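Local coordinates for L-iditol 2-dehydrogenase (Clostridium scindens, PDB 4OH1), which probably catalyses the zinc-dependent oxidation of polyols such as L-iditol to keto sugars, with NAD+ as the hydride acceptor, at residues K170-Y173 against G174-V177; M180-G184 against L185-L189; A255-G258 against L259-L262; A268-F271 against A272-K276; N283-S286 against D287-D291. One frame throughout, in Å; residues are numbered along the deposited sequence. Where two conformers were deposited one is given.

Interaction 1: residues K170-Y173 against G174-V177; sequences KISY and GKSV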
loop_
_atom_site.group_PDB
_atom_site.type_symbol
_atom_site.label_atom_id
_atom_site.label_comp_id
_atom_site.label_asym_id
_atom_site.label_seq_id
_atom_site.Cartn_x
_atom_site.Cartn_y
_atom_site.Cartn_z
ATOM N N LYS A 170 9.111 0.245 -6.714
ATOM C CA LYS A 170 8.928 -0.630 -5.579
ATOM C C LYS A 170 10.170 -1.428 -5.232
ATOM O O LYS A 170 10.093 -2.606 -4.875
ATOM C CB LYS A 170 7.734 -1.526 -5.827
ATOM C CG LYS A 170 6.555 -0.632 -5.916
ATOM C CD LYS A 170 5.383 -1.290 -6.431
ATOM C CE LYS A 170 4.309 -0.252 -6.640
ATOM N NZ LYS A 170 3.031 -1.010 -6.615
ATOM N N ILE A 171 11.309 -0.764 -5.265
ATOM C CA ILE A 171 12.500 -1.455 -4.920
ATOM C C ILE A 171 12.376 -1.828 -3.466
ATOM O O ILE A 171 12.007 -0.999 -2.656
ATOM C CB ILE A 171 13.709 -0.618 -5.131
ATOM C CG1 ILE A 171 13.723 -0.076 -6.586
ATOM C CG2 ILE A 171 14.931 -1.488 -4.864
ATOM C CD1 ILE A 171 15.067 0.726 -6.960
ATOM N N SER A 172 12.634 -3.082 -3.121
ATOM C CA SER A 172 12.540 -3.498 -1.713
ATOM C C SER A 172 13.319 -4.782 -1.534
ATOM O O SER A 172 13.890 -5.313 -2.492
ATOM C CB SER A 172 11.071 -3.675 -1.312
ATOM O OG SER A 172 10.392 -4.579 -2.180
ATOM N N TYR A 173 13.367 -5.262 -0.300
ATOM C CA TYR A 173 14.198 -6.390 0.089
ATOM C C TYR A 173 14.131 -7.521 -0.915
ATOM O O TYR A 173 13.049 -8.051 -1.239
ATOM C CB TYR A 173 13.752 -6.915 1.461
ATOM C CG TYR A 173 13.977 -6.001 2.648
ATOM C CD1 TYR A 173 15.209 -5.516 2.935
ATOM C CD2 TYR A 173 12.932 -5.679 3.490
ATOM C CE1 TYR A 173 15.405 -4.697 4.035
ATOM C CE2 TYR A 173 13.123 -4.897 4.567
ATOM C CZ TYR A 173 14.349 -4.393 4.842
ATOM O OH TYR A 173 14.528 -3.588 5.945
ATOM N N GLY A 174 15.297 -7.938 -1.382
ATOM C CA GLY A 174 15.327 -9.137 -2.153
ATOM C C GLY A 174 14.902 -9.030 -3.614
ATOM O O GLY A 174 14.909 -10.029 -4.332
ATOM N N LYS A 175 14.616 -7.827 -4.075
ATOM C CA LYS A 175 14.301 -7.629 -5.488
ATOM C C LYS A 175 15.519 -7.440 -6.376
ATOM O O LYS A 175 16.582 -6.970 -5.935
ATOM C CB LYS A 175 13.368 -6.464 -5.643
ATOM C CG LYS A 175 11.957 -6.874 -5.167
ATOM C CD LYS A 175 10.992 -5.768 -5.403
ATOM C CE LYS A 175 9.559 -6.137 -5.068
ATOM N NZ LYS A 175 8.723 -4.978 -5.537
ATOM N N SER A 176 15.340 -7.818 -7.640
ATOM C CA SER A 176 16.315 -7.548 -8.680
ATOM C C SER A 176 15.929 -6.273 -9.420
ATOM O O SER A 176 14.744 -6.024 -9.746
ATOM C CB SER A 176 16.466 -8.752 -9.622
ATOM O OG SER A 176 15.253 -9.019 -10.284
ATOM N N VAL A 177 16.957 -5.473 -9.707
ATOM C CA VAL A 177 16.793 -4.135 -10.258
ATOM C C VAL A 177 17.602 -3.959 -11.520
ATOM O O VAL A 177 18.812 -4.236 -11.551
ATOM C CB VAL A 177 17.252 -3.060 -9.229
ATOM C CG1 VAL A 177 17.123 -1.695 -9.792
ATOM C CG2 VAL A 177 16.469 -3.161 -7.991
HETATM O O HOH W 1 8.024 -3.684 -2.765
#
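Lys175 doubles back over Lys170 and Ser172, lying across the short loop that leads from helix 156-168 into strand 176-180. Start at its CB, which rests 3.4 Å from the backbone O of Ser172. CG stays near that same oxygen, and CD then slides to 3.3 Å from Lys170 O. Next along, CE lies 3.4 Å from Ser172 OG. With CG set opposite the carbonyl carbon (chi1 -74°) and every later torsion extended, the chain runs straight enough for NZ to hydrogen-bond Lys170 O at 2.8 Å. The ammonium comes in at 140° to that C=O, tilted 26° from its plane. A water accepts from Lys175 NZ at 3.1 Å and also bonds Ser172 OG, so the serine hydroxyl is tied to the lysine through a shared solvent molecule. Within the backbone, Lys175 N bonds Ser172 O at 3.1 Å and closes a type II turn with Gly174 at its positive-phi corner. Separately, Ile171 CG2 meets Val177 CG2 at 3.9 Å, their branches crossing nearly at right angles. Tyr173 points out of the turn, and its OH hydrogen-bonds Leu192 O of the second subunit. Lys170 is the Schellman residue that ends helix 156-168, and the ammonium of Lys175, bonded to Lys170 O just past the last turn, probably helps offset the partial negative charge at that helix end.

Interaction 2: residues M180-G184 against L185-L189; sequences MGAGG and LGMML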
loop_
_atom_site.group_PDB
_atom_site.type_symbol
_atom_site.label_atom_id
_atom_site.label_comp_id
_atom_site.label_asym_id
_atom_site.label_seq_id
_atom_site.Cartn_x
_atom_site.Cartn_y
_atom_site.Cartn_z
HETATM N N MSE A 180 18.428 1.441 -16.591
HETATM C CA MSE A 180 18.849 1.802 -17.979
HETATM C C MSE A 180 19.414 3.221 -17.899
HETATM O O MSE A 180 18.690 4.208 -17.608
HETATM C CB MSE A 180 17.720 1.774 -18.981
HETATM C CG MSE A 180 16.627 0.757 -18.729
HETATM SE SE MSE A 180 17.364 -1.092 -18.568
HETATM C CE MSE A 180 17.860 -1.091 -20.431
ATOM N N GLY A 181 20.716 3.297 -18.092
ATOM C CA GLY A 181 21.439 4.584 -18.147
ATOM C C GLY A 181 22.404 4.717 -16.987
ATOM O O GLY A 181 22.017 4.599 -15.850
ATOM N N ALA A 182 23.672 4.924 -17.282
ATOM C CA ALA A 182 24.691 5.102 -16.244
ATOM C C ALA A 182 25.120 6.562 -16.084
ATOM O O ALA A 182 26.312 6.849 -15.883
ATOM C CB ALA A 182 25.867 4.251 -16.537
ATOM N N GLY A 183 24.140 7.472 -16.164
ATOM C CA GLY A 183 24.364 8.870 -15.850
ATOM C C GLY A 183 24.201 9.175 -14.370
ATOM O O GLY A 183 24.174 8.290 -13.522
ATOM N N GLY A 184 24.050 10.449 -14.051
ATOM C CA GLY A 184 23.993 10.849 -12.659
ATOM C C GLY A 184 22.807 10.266 -11.942
ATOM O O GLY A 184 22.936 9.725 -10.831
ATOM N N LEU A 185 21.637 10.405 -12.525
ATOM C CA LEU A 185 20.441 9.799 -11.926
ATOM C C LEU A 185 20.591 8.280 -11.783
ATOM O O LEU A 185 20.171 7.696 -10.788
ATOM C CB LEU A 185 19.195 10.075 -12.751
ATOM C CG LEU A 185 18.555 11.428 -12.552
ATOM C CD1 LEU A 185 17.218 11.499 -13.348
ATOM C CD2 LEU A 185 18.340 11.780 -11.060
ATOM N N GLY A 186 21.184 7.669 -12.797
ATOM C CA GLY A 186 21.536 6.274 -12.776
ATOM C C GLY A 186 22.369 5.892 -11.577
ATOM O O GLY A 186 22.087 4.889 -10.937
HETATM N N MSE A 187 23.404 6.682 -11.283
HETATM C CA MSE A 187 24.314 6.375 -10.198
HETATM C C MSE A 187 23.571 6.559 -8.886
HETATM O O MSE A 187 23.693 5.773 -7.970
HETATM C CB MSE A 187 25.535 7.274 -10.228
HETATM C CG MSE A 187 26.450 7.075 -11.432
HETATM SE SE MSE A 187 26.934 5.168 -11.718
HETATM C CE MSE A 187 25.519 4.611 -12.943
HETATM N N MSE A 188 22.735 7.558 -8.786
HETATM C CA MSE A 188 21.925 7.704 -7.571
HETATM C C MSE A 188 20.944 6.522 -7.373
HETATM O O MSE A 188 20.729 6.102 -6.249
HETATM C CB MSE A 188 21.118 8.999 -7.596
HETATM C CG MSE A 188 22.010 10.212 -7.661
HETATM SE SE MSE A 188 21.067 11.962 -7.600
HETATM C CE MSE A 188 22.150 12.763 -9.059
ATOM N N LEU A 189 20.325 6.046 -8.451
ATOM C CA LEU A 189 19.481 4.847 -8.378
ATOM C C LEU A 189 20.297 3.601 -7.959
ATOM O O LEU A 189 19.805 2.757 -7.238
ATOM C CB LEU A 189 18.782 4.600 -9.683
ATOM C CG LEU A 189 17.668 5.618 -9.945
ATOM C CD1 LEU A 189 17.212 5.480 -11.385
ATOM C CD2 LEU A 189 16.504 5.435 -8.970
HETATM O O HOH W 2 21.173 7.999 -15.916
#
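Gly183 and Gly184 offer the flat groups of this turn, their peptide carbonyls, to the backbone N-H groups of Met187 and Met188. Met187 N bonds Gly183 O at 2.9 Å, and Met188 N bonds Gly184 O at 3.0 Å. These are the first bonds of helix 184-194, with Gly183 as N-cap. A water accepts from Gly186 N at 3.1 Å and, more weakly, from Gly183 N, bridging the start of the helix to the loop before it. Gly186 has no side chain, and its CA comes within 3.5 Å of Gly181 O in a CA-H...O contact. The loop thereby lies close against the first turn, consistent with the GxGxxG nucleotide-binding pattern formed by Gly181, Gly183 and Gly186. Met187, a selenomethionine, is bent at chi2 (-51°) and again beyond it, which curls CE back to 3.4 Å from Ala182 CA. Met188, also a selenomethionine, instead lays its CG 3.3 Å from Gly184 O. Outside the turn, Ala182 N bonds Asp205 at the end of strand 200-205. Met187 packs against Leu213 and Ala214 of helix 208-216, while Leu185 and Met188 lean on Pro158 of helix 156-168, the helix that also brings Glu157 to the zinc.

Interaction 3: residues A255-G258 against L259-L262; sequences AKLG and LQLL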
loop_
_atom_site.group_PDB
_atom_site.type_symbol
_atom_site.label_atom_id
_atom_site.label_comp_id
_atom_site.label_asym_id
_atom_site.label_seq_id
_atom_site.Cartn_x
_atom_site.Cartn_y
_atom_site.Cartn_z
ATOM N N ALA A 255 14.078 1.675 -23.614
ATOM C CA ALA A 255 12.756 1.473 -23.078
ATOM C C ALA A 255 12.164 0.146 -23.421
ATOM O O ALA A 255 11.553 -0.503 -22.583
ATOM C CB ALA A 255 11.840 2.610 -23.545
ATOM N N LYS A 256 12.278 -0.245 -24.679
ATOM C CA LYS A 256 11.817 -1.554 -25.090
ATOM C C LYS A 256 12.614 -2.669 -24.404
ATOM O O LYS A 256 12.059 -3.687 -23.988
ATOM C CB LYS A 256 11.919 -1.705 -26.598
ATOM C CG LYS A 256 11.369 -3.018 -27.084
ATOM C CD LYS A 256 11.789 -3.334 -28.541
ATOM C CE LYS A 256 11.416 -4.740 -28.885
ATOM N NZ LYS A 256 11.805 -5.071 -30.182
ATOM N N LEU A 257 13.918 -2.512 -24.309
ATOM C CA LEU A 257 14.734 -3.539 -23.649
ATOM C C LEU A 257 14.327 -3.689 -22.144
ATOM O O LEU A 257 14.152 -4.781 -21.598
ATOM C CB LEU A 257 16.211 -3.163 -23.775
ATOM C CG LEU A 257 17.186 -4.047 -22.997
ATOM C CD1 LEU A 257 17.099 -5.476 -23.396
ATOM C CD2 LEU A 257 18.600 -3.502 -23.158
ATOM N N GLY A 258 14.116 -2.563 -21.502
ATOM C CA GLY A 258 13.558 -2.555 -20.172
ATOM C C GLY A 258 12.315 -3.397 -20.013
ATOM O O GLY A 258 12.224 -4.210 -19.088
ATOM N N LEU A 259 11.352 -3.215 -20.899
ATOM C CA LEU A 259 10.106 -3.982 -20.789
ATOM C C LEU A 259 10.388 -5.473 -20.941
ATOM O O LEU A 259 9.817 -6.325 -20.235
ATOM C CB LEU A 259 9.100 -3.509 -21.838
ATOM C CG LEU A 259 7.690 -4.077 -21.793
ATOM C CD1 LEU A 259 6.986 -3.740 -20.509
ATOM C CD2 LEU A 259 6.902 -3.503 -22.996
ATOM N N GLN A 260 11.294 -5.812 -21.841
ATOM C CA GLN A 260 11.630 -7.217 -22.044
ATOM C C GLN A 260 12.267 -7.906 -20.857
ATOM O O GLN A 260 12.036 -9.069 -20.625
ATOM C CB GLN A 260 12.567 -7.345 -23.219
ATOM C CG GLN A 260 11.878 -7.043 -24.503
ATOM C CD GLN A 260 12.761 -7.327 -25.688
ATOM O OE1 GLN A 260 13.990 -7.116 -25.648
ATOM N NE2 GLN A 260 12.138 -7.824 -26.765
ATOM N N LEU A 261 13.086 -7.149 -20.142
ATOM C CA LEU A 261 13.760 -7.573 -18.905
ATOM C C LEU A 261 12.850 -7.729 -17.712
ATOM O O LEU A 261 13.158 -8.420 -16.753
ATOM C CB LEU A 261 14.826 -6.539 -18.514
ATOM C CG LEU A 261 16.045 -6.435 -19.402
ATOM C CD1 LEU A 261 16.797 -5.181 -19.039
ATOM C CD2 LEU A 261 16.936 -7.636 -19.300
ATOM N N LEU A 262 11.707 -7.110 -17.774
ATOM C CA LEU A 262 10.837 -7.054 -16.655
ATOM C C LEU A 262 10.189 -8.430 -16.316
ATOM O O LEU A 262 9.618 -9.088 -17.155
ATOM C CB LEU A 262 9.758 -5.982 -16.941
ATOM C CG LEU A 262 8.953 -5.614 -15.672
ATOM C CD1 LEU A 262 9.776 -4.885 -14.656
ATOM C CD2 LEU A 262 7.760 -4.761 -16.107
#
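Leu257 and Leu261 stand one turn apart at the C-terminal end of helix 252-261, a helix of the Rossmann-type domain. Three consecutive i to i+4 bonds hold this turn together: Leu259 N to Ala255 O at 3.2 Å, Gln260 N to Lys256 O at 3.1 Å, and Leu261 N to Leu257 O at 3.0 Å. Toward helix 230-238, Leu257 CG touches Leu261 CD1 at 4.1 Å, and the two side chains cross obliquely. Leu261 also lays its CG 3.3 Å from Leu257 O, close to the same oxygen that its own N-H bonds. Gln260 belongs to the solvent side. Its CG is set beside the backbone N (chi1 -70°) and the rest of the chain is extended, which carries it back along the previous turn: CG passes 3.4 Å from Lys256 O, and NE2 ends 3.8 Å from Lys256 CE, an approach to carbon and not to the ammonium. On helix 230-238, Ala231 receives Leu257 and Ala234 receives Leu261. Leu259 packs on Tyr270, and Leu262, the first residue to leave helical angles, turns in between Val245 and Ala268. Joining parallel strands 242-247 and 266-270 by a helix with one apolar face and one polar face is the beta-alpha-beta crossover typical of Rossmann folds.

Interaction 4: residues A268-F271 against A272-K276; sequences AVYF and AMYGK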
loop_
_atom_site.group_PDB
_atom_site.type_symbol
_atom_site.label_atom_id
_atom_site.label_comp_id
_atom_site.label_asym_id
_atom_site.label_seq_id
_atom_site.Cartn_x
_atom_site.Cartn_y
_atom_site.Cartn_z
ATOM N N ALA A 268 7.990 -1.483 -13.978
ATOM C CA ALA A 268 8.886 -0.640 -14.824
ATOM C C ALA A 268 8.477 0.831 -14.741
ATOM O O ALA A 268 7.289 1.160 -14.943
ATOM C CB ALA A 268 8.823 -1.082 -16.254
ATOM N N VAL A 269 9.481 1.698 -14.562
ATOM C CA VAL A 269 9.275 3.127 -14.402
ATOM C C VAL A 269 10.067 3.883 -15.475
ATOM O O VAL A 269 11.293 3.760 -15.586
ATOM C CB VAL A 269 9.718 3.616 -13.039
ATOM C CG1 VAL A 269 9.376 5.061 -12.876
ATOM C CG2 VAL A 269 8.977 2.857 -11.945
ATOM N N TYR A 270 9.316 4.675 -16.238
ATOM C CA TYR A 270 9.820 5.490 -17.323
ATOM C C TYR A 270 9.768 6.921 -16.870
ATOM O O TYR A 270 8.729 7.543 -16.865
ATOM C CB TYR A 270 8.980 5.236 -18.589
ATOM C CG TYR A 270 9.145 3.826 -19.087
ATOM C CD1 TYR A 270 10.184 3.467 -19.930
ATOM C CD2 TYR A 270 8.288 2.824 -18.670
ATOM C CE1 TYR A 270 10.347 2.130 -20.380
ATOM C CE2 TYR A 270 8.447 1.509 -19.092
ATOM C CZ TYR A 270 9.463 1.172 -19.963
ATOM O OH TYR A 270 9.606 -0.142 -20.318
ATOM N N PHE A 271 10.908 7.412 -16.443
ATOM C CA PHE A 271 11.045 8.747 -15.835
ATOM C C PHE A 271 11.887 9.735 -16.632
ATOM O O PHE A 271 11.993 10.887 -16.251
ATOM C CB PHE A 271 11.634 8.625 -14.392
ATOM C CG PHE A 271 13.029 8.114 -14.337
ATOM C CD1 PHE A 271 13.290 6.762 -14.258
ATOM C CD2 PHE A 271 14.104 8.986 -14.284
ATOM C CE1 PHE A 271 14.626 6.272 -14.196
ATOM C CE2 PHE A 271 15.445 8.501 -14.231
ATOM C CZ PHE A 271 15.694 7.151 -14.189
ATOM N N ALA A 272 12.523 9.275 -17.706
ATOM C CA ALA A 272 13.287 10.151 -18.560
ATOM C C ALA A 272 12.369 11.091 -19.332
ATOM O O ALA A 272 11.162 10.885 -19.443
ATOM C CB ALA A 272 14.111 9.347 -19.505
HETATM N N MSE A 273 12.956 12.154 -19.848
HETATM C CA MSE A 273 12.294 12.979 -20.857
HETATM C C MSE A 273 12.559 12.354 -22.216
HETATM O O MSE A 273 13.718 12.154 -22.588
HETATM C CB MSE A 273 12.922 14.351 -20.877
HETATM C CG MSE A 273 12.360 15.326 -19.899
HETATM SE SE MSE A 273 12.762 16.983 -20.758
HETATM C CE MSE A 273 11.548 16.729 -22.317
ATOM N N TYR A 274 11.511 12.036 -22.956
ATOM C CA TYR A 274 11.675 11.320 -24.229
ATOM C C TYR A 274 11.681 12.302 -25.436
ATOM O O TYR A 274 11.231 13.447 -25.347
ATOM C CB TYR A 274 10.628 10.176 -24.306
ATOM C CG TYR A 274 10.885 9.113 -23.222
ATOM C CD1 TYR A 274 10.387 9.255 -21.934
ATOM C CD2 TYR A 274 11.685 8.005 -23.484
ATOM C CE1 TYR A 274 10.661 8.311 -20.953
ATOM C CE2 TYR A 274 11.967 7.069 -22.502
ATOM C CZ TYR A 274 11.467 7.229 -21.248
ATOM O OH TYR A 274 11.806 6.321 -20.282
ATOM N N GLY A 275 12.244 11.858 -26.546
ATOM C CA GLY A 275 12.361 12.678 -27.758
ATOM C C GLY A 275 11.268 12.402 -28.781
ATOM O O GLY A 275 10.117 12.145 -28.406
ATOM N N LYS A 276 11.628 12.451 -30.071
ATOM C CA LYS A 276 10.658 12.200 -31.160
ATOM C C LYS A 276 10.300 10.693 -31.322
ATOM O O LYS A 276 11.085 9.775 -30.973
ATOM C CB LYS A 276 11.129 12.816 -32.504
ATOM C CG LYS A 276 12.014 11.921 -33.365
ATOM C CD LYS A 276 12.569 12.618 -34.597
ATOM C CE LYS A 276 13.965 12.045 -34.940
ATOM N NZ LYS A 276 14.316 11.954 -36.401
#
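Tyr274 brings its hydroxyl to the rim of the Tyr270 ring, and this is the tight part of the contact: Tyr274 OH sits at the ring edge, in its plane, 3.3 Å from Tyr270 CD1. The same oxygen lies 3.5 Å from Tyr270 CB, while Tyr274 CZ stays 4.2 Å from that CB, so the phenol enters oxygen first. Both side chains hold CG opposite their own carbonyl carbon (chi1 -66° for Tyr270 and -65° for Tyr274), which brings the Tyr274 hydroxyl to the Tyr270 ring as the chain turns at the end of strand 266-270. At the turn Phe271 places CG between its backbone N and carbonyl carbon, and the ring folds obliquely near the next peptide, with CG 3.6 Å from Ala272 N. Beyond this the chain loosens: Met273 points away from 268-271, onto Tyr289 of the third subunit, and Lys276 is exposed, near Asn56. The third subunit packs on both tyrosines, its Leu288 on Tyr270 and its Leu284 on Tyr274. The polar ends are answered elsewhere in the chain: Tyr270 OH bonds Ala255 O on helix 252-261, and Tyr274 OH makes a weak bond to Glu247. Across 268-271 and 272-276 the tyrosines thus meet by packing, in which the slightly positive C-H edge of one ring probably suits the oxygen of the other.

Interaction 5: residues N283-S286 against D287-D291; sequences NLQS and DLYWD
Asn283 swings CG away from its backbone N (chi1 -172°), and Asp287 sets CG beside its own (chi1 -63°); between them these torsions bind the start of helix 284-290 twice. Asn283 is the N-cap: its OD1 accepts from Ser286 N at 2.8 Å, with the N-H standing above the amide carbonyl plane. In return Asp287 OD2 uses its anti lone pair to accept from Asn283 N at 2.8 Å, while Asp287 OD1 forms a salt bridge with Lys293. The short helix is wound wide, in pi-type turns. Tyr289 N reaches back five residues to Leu284 O at 2.8 Å, nearly straight; Trp290 N bonds Gln285 O at 2.9 Å over the same spacing, less straight, and Asp291 N to Ser286 O repeats it weakly. Leu284 CD2 meets Leu288 CD1 at 3.9 Å on the side turned to the third subunit. Asp291 makes a salt bridge with Arg241. At the subunit interface Gln285 OE1 accepts from Tyr274 N of the third subunit. Gln285 and Tyr289 run side by side, amide and ring planes 34° apart, with Gln285 NE2 3.8 Å from Tyr289 CD2.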
loop_
_atom_site.group_PDB
_atom_site.type_symbol
_atom_site.label_atom_id
_atom_site.label_comp_id
_atom_site.label_asym_id
_atom_site.label_seq_id
_atom_site.Cartn_x
_atom_site.Cartn_y
_atom_site.Cartn_z
ATOM N N ASN A 283 2.675 -5.268 -25.738
ATOM C CA ASN A 283 1.875 -6.381 -26.180
ATOM C C ASN A 283 0.888 -6.752 -25.094
ATOM O O ASN A 283 1.266 -7.228 -24.035
ATOM C CB ASN A 283 2.756 -7.555 -26.561
ATOM C CG ASN A 283 1.987 -8.660 -27.194
ATOM O OD1 ASN A 283 1.041 -9.203 -26.620
ATOM N ND2 ASN A 283 2.385 -9.027 -28.403
ATOM N N LEU A 284 -0.390 -6.539 -25.376
ATOM C CA LEU A 284 -1.462 -6.748 -24.415
ATOM C C LEU A 284 -1.524 -8.173 -23.930
ATOM O O LEU A 284 -1.801 -8.438 -22.756
ATOM C CB LEU A 284 -2.795 -6.350 -25.053
ATOM C CG LEU A 284 -2.847 -4.833 -25.317
ATOM C CD1 LEU A 284 -3.928 -4.529 -26.254
ATOM C CD2 LEU A 284 -3.043 -4.048 -24.021
ATOM N N GLN A 285 -1.288 -9.090 -24.849
ATOM C CA GLN A 285 -1.354 -10.522 -24.560
ATOM C C GLN A 285 -0.158 -10.953 -23.759
ATOM O O GLN A 285 -0.305 -11.599 -22.764
ATOM C CB GLN A 285 -1.419 -11.364 -25.846
ATOM C CG GLN A 285 -1.506 -12.877 -25.603
ATOM C CD GLN A 285 -2.914 -13.323 -25.144
ATOM O OE1 GLN A 285 -3.875 -12.537 -25.148
ATOM N NE2 GLN A 285 -3.032 -14.590 -24.738
ATOM N N SER A 286 1.043 -10.634 -24.199
ATOM C CA SER A 286 2.185 -11.230 -23.516
ATOM C C SER A 286 2.732 -10.376 -22.355
ATOM O O SER A 286 2.991 -10.902 -21.275
ATOM C CB SER A 286 3.267 -11.561 -24.526
ATOM O OG SER A 286 3.717 -10.365 -25.070
ATOM N N ASP A 287 2.885 -9.074 -22.562
ATOM C CA ASP A 287 3.321 -8.205 -21.479
ATOM C C ASP A 287 2.317 -8.076 -20.325
ATOM O O ASP A 287 2.693 -8.163 -19.172
ATOM C CB ASP A 287 3.664 -6.827 -22.014
ATOM C CG ASP A 287 4.817 -6.851 -22.998
ATOM O OD1 ASP A 287 5.851 -7.457 -22.672
ATOM O OD2 ASP A 287 4.669 -6.248 -24.068
ATOM N N LEU A 288 1.038 -7.980 -20.655
ATOM C CA LEU A 288 0.049 -7.620 -19.684
ATOM C C LEU A 288 -0.790 -8.808 -19.262
ATOM O O LEU A 288 -0.754 -9.177 -18.115
ATOM C CB LEU A 288 -0.857 -6.473 -20.201
ATOM C CG LEU A 288 -0.115 -5.167 -20.503
ATOM C CD1 LEU A 288 -1.074 -3.973 -20.656
ATOM C CD2 LEU A 288 0.959 -4.855 -19.487
ATOM N N TYR A 289 -1.571 -9.379 -20.162
ATOM C CA TYR A 289 -2.390 -10.498 -19.775
ATOM C C TYR A 289 -1.535 -11.660 -19.195
ATOM O O TYR A 289 -1.763 -12.029 -18.057
ATOM C CB TYR A 289 -3.275 -10.952 -20.920
ATOM C CG TYR A 289 -3.967 -12.237 -20.598
ATOM C CD1 TYR A 289 -5.047 -12.269 -19.721
ATOM C CD2 TYR A 289 -3.500 -13.432 -21.119
ATOM C CE1 TYR A 289 -5.649 -13.426 -19.424
ATOM C CE2 TYR A 289 -4.096 -14.606 -20.825
ATOM C CZ TYR A 289 -5.160 -14.605 -19.979
ATOM O OH TYR A 289 -5.734 -15.809 -19.707
ATOM N N TRP A 290 -0.542 -12.185 -19.914
ATOM C CA TRP A 290 0.184 -13.365 -19.406
ATOM C C TRP A 290 1.152 -12.960 -18.322
ATOM O O TRP A 290 1.174 -13.594 -17.291
ATOM C CB TRP A 290 0.861 -14.276 -20.483
ATOM C CG TRP A 290 1.438 -15.544 -19.821
ATOM C CD1 TRP A 290 2.736 -15.789 -19.542
ATOM C CD2 TRP A 290 0.701 -16.653 -19.274
ATOM N NE1 TRP A 290 2.871 -16.975 -18.885
ATOM C CE2 TRP A 290 1.635 -17.532 -18.716
ATOM C CE3 TRP A 290 -0.654 -16.994 -19.232
ATOM C CZ2 TRP A 290 1.263 -18.712 -18.102
ATOM C CZ3 TRP A 290 -1.016 -18.170 -18.636
ATOM C CH2 TRP A 290 -0.067 -19.011 -18.076
ATOM N N ASP A 291 1.907 -11.881 -18.512
ATOM C CA ASP A 291 2.959 -11.507 -17.563
ATOM C C ASP A 291 2.596 -10.547 -16.402
ATOM O O ASP A 291 3.379 -10.364 -15.467
ATOM C CB ASP A 291 4.205 -11.016 -18.338
ATOM C CG ASP A 291 5.008 -12.179 -18.918
ATOM O OD1 ASP A 291 4.667 -13.360 -18.639
ATOM O OD2 ASP A 291 5.972 -11.895 -19.633
#

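Overall arrangement
Interactions 2, 3 and 4 are largely buried and sit along the parallel sheet, though 3 has an exposed polar face. Interaction 2 touches interaction 3 through Met180 against Leu257 and Leu261, and interaction 4 through Phe271, which meets Leu185 and Leu189. Interactions 3 and 4 join helix 252-261 to strand 266-270, and Leu259 reaches on to the Asp287 carboxylate of interaction 5. Interaction 1 stands apart at the far end of strand 176-180, about 17 Å centre to centre from interaction 2. Chemistry follows place: glycine backbone in the nucleotide-type turn, leucine packing in the helix, a tyrosine hydroxyl at a ring edge, ammonium or capping bonds at 170-177 and 283-291. Interactions 3, 4 and 5 touch the third subunit, interaction 1 the second.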